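Local coordinates for prolyl-tRNA synthetase (PDB 3IAL), which probably catalyses the ATP-dependent attachment of L-proline to tRNA(Pro), and is captured here with the prolyl-adenylate intermediate bound, at residues Gly46-Arg51 and Thr159-Arg164; Ala35-Arg40 and Gly289-Pro294. All blocks are in the same frame, centred on the assembly; numbering follows the deposited sequence.

In the fold
Contact 1 sets the segment leading into strand 49-50 against the loop between strands 143-152 and 167-177, whose residues 162-164 touch the prolyl-adenylate. Contact 2 joins the turn that follows helix 24-34 to the link between helix 276-285 and strand 302-307. Their centres lie about 13 Å apart, and contact 1 is nested within the chain loop that contact 2 closes. The two-stranded antiparallel sheet of 38-39 and 49-50 connects them: Val49 O lies 2.8 Å from Asp39 N, and Leu37 O lies 3.1 Å from Arg51 N. Met32 of helix 24-34 packs on Pro161 and Leu162 in contact 1 and on Leu37 in contact 2.

Contact 1: Gly46-Arg51 and Thr159-Arg164; sequences GCVVFR and TKPLIR. With PR8 (5'-O-[(R)-hydroxy{[(2S)-pyrrolidin-2-ylcarbonyl]oxy}phosphoryl]adenosine), chain H.
Thr159 rests on Gly46, where the two segments run closest. Its CB stands 3.8 Å from Gly46 CA. From there OG1 turns between its own backbone N and carbonyl carbon (chi1 67°), passing 3.9 Å from Gly46 CA without bonding across the contact. CG2, anti to the carbonyl carbon, presses nearest, 3.5 Å from the same Gly46 CA. Gly46, at positive phi (72°), brings its bare CA against this methyl. Farther along, Val48 CG1 only grazes the ring of Pro161, at 4.5 Å from CG. At the far end the side chains of Phe50 and Leu162 cross at a slant: CD2 of Leu162 comes obliquely to the CZ and CE1 atoms of the ring, 3.5 Å from Phe50 CZ. Leu162 itself has positive phi (74°) at the turn of a tight loop. There Lys160 O accepts both Ile163 N and Arg164 N, and Lys160 N donates to Arg164 O, the pattern of a classic beta bulge. This turn presents backbone to the ligand's adenine, with Ile163 O 3.3 Å from N1 of PR8 and Leu162 O 3.6 Å from its C2. Thr275 OG1 and Arg276 NE bond to the carbonyls of Leu162 and Ile163 respectively, helping to fix their positions. Phe50 also packs on Leu78 of the second subunit, so it touches both this loop and the partner chain. A loop joining two long antiparallel strands and bordering the adenine is the motif 2 loop of class II aminoacyl-tRNA synthetases.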
loop_
_atom_site.group_PDB
_atom_site.type_symbol
_atom_site.label_atom_id
_atom_site.label_comp_id
_atom_site.label_asym_id
_atom_site.label_seq_id
_atom_site.Cartn_x
_atom_site.Cartn_y
_atom_site.Cartn_z
ATOM N N GLY B 46 -12.793 -16.524 -9.186
ATOM C CA GLY B 46 -11.882 -16.351 -8.060
ATOM C C GLY B 46 -11.120 -15.037 -8.016
ATOM O O GLY B 46 -10.188 -14.896 -7.216
ATOM N N CYS B 47 -11.484 -14.082 -8.870
ATOM C CA CYS B 47 -10.888 -12.749 -8.835
ATOM C C CYS B 47 -11.981 -11.766 -8.453
ATOM O O CYS B 47 -12.825 -11.412 -9.284
ATOM C CB CYS B 47 -10.294 -12.374 -10.194
ATOM S SG CYS B 47 -8.961 -13.438 -10.716
ATOM N N VAL B 48 -11.971 -11.330 -7.196
ATOM C CA VAL B 48 -13.064 -10.532 -6.677
ATOM C C VAL B 48 -12.634 -9.095 -6.496
ATOM O O VAL B 48 -11.506 -8.831 -6.100
ATOM C CB VAL B 48 -13.600 -11.096 -5.334
ATOM C CG1 VAL B 48 -13.961 -12.567 -5.490
ATOM C CG2 VAL B 48 -12.584 -10.912 -4.237
ATOM N N VAL B 49 -13.544 -8.169 -6.791
ATOM C CA VAL B 49 -13.310 -6.759 -6.547
ATOM C C VAL B 49 -13.386 -6.494 -5.045
ATOM O O VAL B 49 -14.331 -6.920 -4.390
ATOM C CB VAL B 49 -14.356 -5.869 -7.272
ATOM C CG1 VAL B 49 -14.137 -4.375 -6.951
ATOM C CG2 VAL B 49 -14.310 -6.114 -8.783
ATOM N N PHE B 50 -12.374 -5.818 -4.508
ATOM C CA PHE B 50 -12.450 -5.248 -3.169
ATOM C C PHE B 50 -13.142 -3.890 -3.272
ATOM O O PHE B 50 -12.557 -2.934 -3.787
ATOM C CB PHE B 50 -11.051 -5.053 -2.580
ATOM C CG PHE B 50 -10.658 -6.068 -1.546
ATOM C CD1 PHE B 50 -11.362 -6.176 -0.351
ATOM C CD2 PHE B 50 -9.545 -6.872 -1.739
ATOM C CE1 PHE B 50 -10.979 -7.100 0.627
ATOM C CE2 PHE B 50 -9.160 -7.790 -0.786
ATOM C CZ PHE B 50 -9.879 -7.904 0.410
ATOM N N ARG B 51 -14.381 -3.792 -2.784
ATOM C CA ARG B 51 -15.086 -2.505 -2.746
ATOM C C ARG B 51 -14.587 -1.662 -1.559
ATOM O O ARG B 51 -13.962 -2.203 -0.649
ATOM C CB ARG B 51 -16.593 -2.739 -2.676
ATOM C CG ARG B 51 -17.111 -3.601 -3.815
ATOM C CD ARG B 51 -18.611 -3.683 -3.804
ATOM N NE ARG B 51 -19.229 -2.405 -4.146
ATOM C CZ ARG B 51 -20.532 -2.235 -4.354
ATOM N NH1 ARG B 51 -21.371 -3.263 -4.247
ATOM N NH2 ARG B 51 -20.996 -1.030 -4.666
ATOM N N THR B 159 -14.338 -21.183 -5.180
ATOM C CA THR B 159 -13.825 -19.922 -4.674
ATOM C C THR B 159 -14.806 -19.284 -3.676
ATOM O O THR B 159 -16.021 -19.374 -3.833
ATOM C CB THR B 159 -13.508 -18.927 -5.819
ATOM O OG1 THR B 159 -14.713 -18.520 -6.469
ATOM C CG2 THR B 159 -12.574 -19.554 -6.853
ATOM N N LYS B 160 -14.247 -18.659 -2.644
ATOM C CA LYS B 160 -15.010 -17.946 -1.632
ATOM C C LYS B 160 -14.209 -16.684 -1.330
ATOM O O LYS B 160 -13.011 -16.777 -1.046
ATOM C CB LYS B 160 -15.167 -18.824 -0.375
ATOM C CG LYS B 160 -16.138 -18.291 0.709
ATOM C CD LYS B 160 -16.616 -19.442 1.629
ATOM C CE LYS B 160 -17.622 -18.997 2.718
ATOM N NZ LYS B 160 -19.062 -18.833 2.255
ATOM N N PRO B 161 -14.843 -15.499 -1.406
ATOM C CA PRO B 161 -14.129 -14.244 -1.137
ATOM C C PRO B 161 -13.289 -14.285 0.136
ATOM O O PRO B 161 -13.747 -14.795 1.159
ATOM C CB PRO B 161 -15.261 -13.224 -0.991
ATOM C CG PRO B 161 -16.314 -13.742 -1.862
ATOM C CD PRO B 161 -16.241 -15.244 -1.770
ATOM N N LEU B 162 -12.063 -13.760 0.047
ATOM C CA LEU B 162 -11.132 -13.649 1.175
ATOM C C LEU B 162 -10.492 -14.979 1.594
ATOM O O LEU B 162 -9.346 -14.993 2.022
ATOM C CB LEU B 162 -11.789 -12.991 2.398
ATOM C CG LEU B 162 -12.586 -11.708 2.177
ATOM C CD1 LEU B 162 -13.109 -11.192 3.490
ATOM C CD2 LEU B 162 -11.725 -10.646 1.506
ATOM N N ILE B 163 -11.226 -16.077 1.470
ATOM C CA ILE B 163 -10.829 -17.370 2.032
ATOM C C ILE B 163 -10.135 -18.253 0.990
ATOM O O ILE B 163 -9.108 -18.845 1.277
ATOM C CB ILE B 163 -12.071 -18.092 2.644
ATOM C CG1 ILE B 163 -12.473 -17.410 3.954
ATOM C CG2 ILE B 163 -11.811 -19.572 2.874
ATOM C CD1 ILE B 163 -13.848 -17.783 4.434
ATOM N N ARG B 164 -10.707 -18.345 -0.206
ATOM C CA ARG B 164 -10.135 -19.138 -1.297
ATOM C C ARG B 164 -10.362 -18.414 -2.613
ATOM O O ARG B 164 -11.416 -18.555 -3.214
ATOM C CB ARG B 164 -10.786 -20.527 -1.390
ATOM C CG ARG B 164 -10.243 -21.571 -0.433
ATOM C CD ARG B 164 -10.611 -22.980 -0.919
ATOM N NE ARG B 164 -12.058 -23.104 -1.116
ATOM C CZ ARG B 164 -12.918 -23.613 -0.235
ATOM N NH1 ARG B 164 -12.500 -24.100 0.932
ATOM N NH2 ARG B 164 -14.215 -23.646 -0.530
HETATM C C PR8 H . 3.778 -19.077 2.017
HETATM N N PR8 H . 5.564 -17.946 0.846
HETATM O O PR8 H . 3.185 -18.990 0.941
HETATM P P PR8 H . 1.757 -20.125 3.015
HETATM N N1 PR8 H . -6.821 -17.482 -0.702
HETATM C C2 PR8 H . -6.591 -16.657 0.314
HETATM N N3 PR8 H . -5.523 -16.786 1.105
HETATM C C4 PR8 H . -4.633 -17.758 0.909
HETATM C C5 PR8 H . -4.846 -18.647 -0.139
HETATM C C6 PR8 H . -5.964 -18.491 -0.954
HETATM N N6 PR8 H . -6.178 -19.329 -1.969
HETATM N N7 PR8 H . -3.842 -19.515 -0.134
HETATM C C8 PR8 H . -3.028 -19.194 0.873
HETATM N N9 PR8 H . -3.508 -18.125 1.523
HETATM C CA PR8 H . 5.183 -18.491 2.161
HETATM C CB PR8 H . 5.132 -17.320 3.128
HETATM C CD PR8 H . 6.049 -16.587 1.060
HETATM C CG PR8 H . 5.183 -16.082 2.222
HETATM C "C1'" PR8 H . -2.858 -17.486 2.712
HETATM O O10 PR8 H . 3.306 -19.688 3.138
HETATM O O1P PR8 H . 1.544 -21.287 2.114
HETATM C "C2'" PR8 H . -2.899 -18.391 3.968
HETATM O "O2'" PR8 H . -3.176 -17.599 5.133
HETATM O O2P PR8 H . 1.307 -20.483 4.514
HETATM C "C3'" PR8 H . -1.472 -18.874 4.079
HETATM O "O3'" PR8 H . -1.173 -19.236 5.429
HETATM C "C4'" PR8 H . -0.790 -17.567 3.718
HETATM O "O4'" PR8 H . -1.435 -17.253 2.463
HETATM C "C5'" PR8 H . 0.697 -17.806 3.573
HETATM O "O5'" PR8 H . 0.939 -18.803 2.600
#

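Contact 2: Ala35-Arg40 and Gly289-Pro294; sequences AELVDR and GGLVLP
Leu37 and Leu291 adopt the same shape, each with CG beside the backbone N and anti to the carbonyl carbon (chi1 -62° and -58°) and with an extended second torsion, and they point at each other tip to tip. The CD1 methyl of Leu291 makes the nearest approaches. It lies 4.1 Å from Leu37 CD2 and equally far from Leu37 CD1, so it sits before the fork of the opposing leucine. The same Leu291 CD1 approaches Ala35 CB more closely, at 3.7 Å. One methyl therefore spans two residues of 35-40, while the backbones stay well apart, with 7.9 Å between Ala35 CA and Leu291 CA. Between Ala35 and Leu37 the chain leaves helix 24-34 through a Schellman motif, in which Glu36 takes positive phi (55°). Across that turn Ala35 and Leu37 both face Leu291, while Glu36 is exposed. Segment 289-294 belongs to the connection from helix 276-285, which carries the motif 3 arginine of the class II core at its start, to strand 302-307 in the five-stranded mixed sheet of the anticodon-binding fold. The contact thus joins the turn that follows helix 24-34 to the passage between the two folds. Leu291 and Leu293 make backbone hydrogen bonds with Leu359, the last residue of helix 350-359, and Gly361 just beyond it, and Ala35 O accepts from Lys360 NZ next to them. Around the leucine tips the apolar cover continues: Ile31 lies against Leu291, whereas Tyr53, Met57 and Leu282, from two further helices, pack on Leu37.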
loop_
_atom_site.group_PDB
_atom_site.type_symbol
_atom_site.label_atom_id
_atom_site.label_comp_id
_atom_site.label_asym_id
_atom_site.label_seq_id
_atom_site.Cartn_x
_atom_site.Cartn_y
_atom_site.Cartn_z
ATOM N N ALA B 35 -22.939 -5.825 3.130
ATOM C CA ALA B 35 -22.051 -4.778 3.663
ATOM C C ALA B 35 -21.149 -4.155 2.571
ATOM O O ALA B 35 -20.361 -3.257 2.851
ATOM C CB ALA B 35 -21.226 -5.322 4.824
ATOM N N GLU B 36 -21.305 -4.625 1.331
ATOM C CA GLU B 36 -20.562 -4.133 0.168
ATOM C C GLU B 36 -19.044 -4.206 0.377
ATOM O O GLU B 36 -18.316 -3.243 0.163
ATOM C CB GLU B 36 -21.054 -2.732 -0.226
ATOM C CG GLU B 36 -22.581 -2.719 -0.425
ATOM C CD GLU B 36 -23.105 -1.516 -1.174
ATOM O OE1 GLU B 36 -22.570 -0.411 -0.991
ATOM O OE2 GLU B 36 -24.084 -1.678 -1.933
ATOM N N LEU B 37 -18.588 -5.378 0.804
ATOM C CA LEU B 37 -17.177 -5.599 1.112
ATOM C C LEU B 37 -16.408 -5.980 -0.152
ATOM O O LEU B 37 -15.324 -5.471 -0.408
ATOM C CB LEU B 37 -17.033 -6.718 2.144
ATOM C CG LEU B 37 -17.674 -6.470 3.510
ATOM C CD1 LEU B 37 -17.297 -7.588 4.491
ATOM C CD2 LEU B 37 -17.269 -5.107 4.048
ATOM N N VAL B 38 -16.988 -6.899 -0.914
ATOM C CA VAL B 38 -16.411 -7.399 -2.146
ATOM C C VAL B 38 -17.497 -7.500 -3.210
ATOM O O VAL B 38 -18.693 -7.429 -2.911
ATOM C CB VAL B 38 -15.799 -8.800 -1.959
ATOM C CG1 VAL B 38 -14.673 -8.766 -0.931
ATOM C CG2 VAL B 38 -16.872 -9.797 -1.557
ATOM N N ASP B 39 -17.072 -7.647 -4.455
ATOM C CA ASP B 39 -17.991 -7.970 -5.523
ATOM C C ASP B 39 -17.456 -9.157 -6.328
ATOM O O ASP B 39 -16.431 -9.048 -7.002
ATOM C CB ASP B 39 -18.240 -6.757 -6.413
ATOM C CG ASP B 39 -19.529 -6.879 -7.185
ATOM O OD1 ASP B 39 -19.838 -8.014 -7.606
ATOM O OD2 ASP B 39 -20.233 -5.862 -7.353
ATOM N N ARG B 40 -18.183 -10.274 -6.245
ATOM C CA ARG B 40 -17.819 -11.540 -6.897
ATOM C C ARG B 40 -18.217 -11.584 -8.369
ATOM O O ARG B 40 -17.861 -12.522 -9.078
ATOM C CB ARG B 40 -18.505 -12.729 -6.202
ATOM C CG ARG B 40 -18.253 -12.848 -4.712
ATOM C CD ARG B 40 -19.072 -13.979 -4.099
ATOM N NE ARG B 40 -18.504 -15.304 -4.364
ATOM C CZ ARG B 40 -18.976 -16.445 -3.860
ATOM N NH1 ARG B 40 -20.041 -16.449 -3.064
ATOM N NH2 ARG B 40 -18.382 -17.595 -4.153
ATOM N N GLY B 289 -27.020 -9.277 13.245
ATOM C CA GLY B 289 -27.218 -7.977 12.601
ATOM C C GLY B 289 -26.189 -7.671 11.520
ATOM O O GLY B 289 -26.266 -6.631 10.859
ATOM N N GLY B 290 -25.207 -8.558 11.355
ATOM C CA GLY B 290 -24.131 -8.360 10.378
ATOM C C GLY B 290 -22.770 -8.247 11.037
ATOM O O GLY B 290 -22.437 -9.043 11.918
ATOM N N LEU B 291 -21.992 -7.250 10.614
ATOM C CA LEU B 291 -20.617 -7.107 11.041
ATOM C C LEU B 291 -20.520 -6.484 12.424
ATOM O O LEU B 291 -21.404 -5.747 12.847
ATOM C CB LEU B 291 -19.817 -6.238 10.053
ATOM C CG LEU B 291 -19.745 -6.702 8.595
ATOM C CD1 LEU B 291 -19.013 -5.681 7.744
ATOM C CD2 LEU B 291 -19.091 -8.068 8.481
ATOM N N VAL B 292 -19.426 -6.804 13.105
ATOM C CA VAL B 292 -19.044 -6.222 14.381
ATOM C C VAL B 292 -17.522 -6.035 14.281
ATOM O O VAL B 292 -16.771 -6.974 14.480
ATOM C CB VAL B 292 -19.396 -7.182 15.544
ATOM C CG1 VAL B 292 -18.832 -6.686 16.868
ATOM C CG2 VAL B 292 -20.927 -7.401 15.630
ATOM N N LEU B 293 -17.080 -4.821 13.966
ATOM C CA LEU B 293 -15.688 -4.575 13.580
ATOM C C LEU B 293 -14.805 -4.145 14.750
ATOM O O LEU B 293 -15.144 -3.208 15.468
ATOM C CB LEU B 293 -15.626 -3.490 12.495
ATOM C CG LEU B 293 -16.414 -3.770 11.217
ATOM C CD1 LEU B 293 -16.397 -2.538 10.313
ATOM C CD2 LEU B 293 -15.852 -4.989 10.487
ATOM N N PRO B 294 -13.655 -4.813 14.929
ATOM C CA PRO B 294 -12.629 -4.251 15.796
ATOM C C PRO B 294 -12.210 -2.859 15.295
ATOM O O PRO B 294 -12.260 -2.612 14.079
ATOM C CB PRO B 294 -11.479 -5.240 15.663
ATOM C CG PRO B 294 -12.108 -6.515 15.221
ATOM C CD PRO B 294 -13.244 -6.103 14.348
#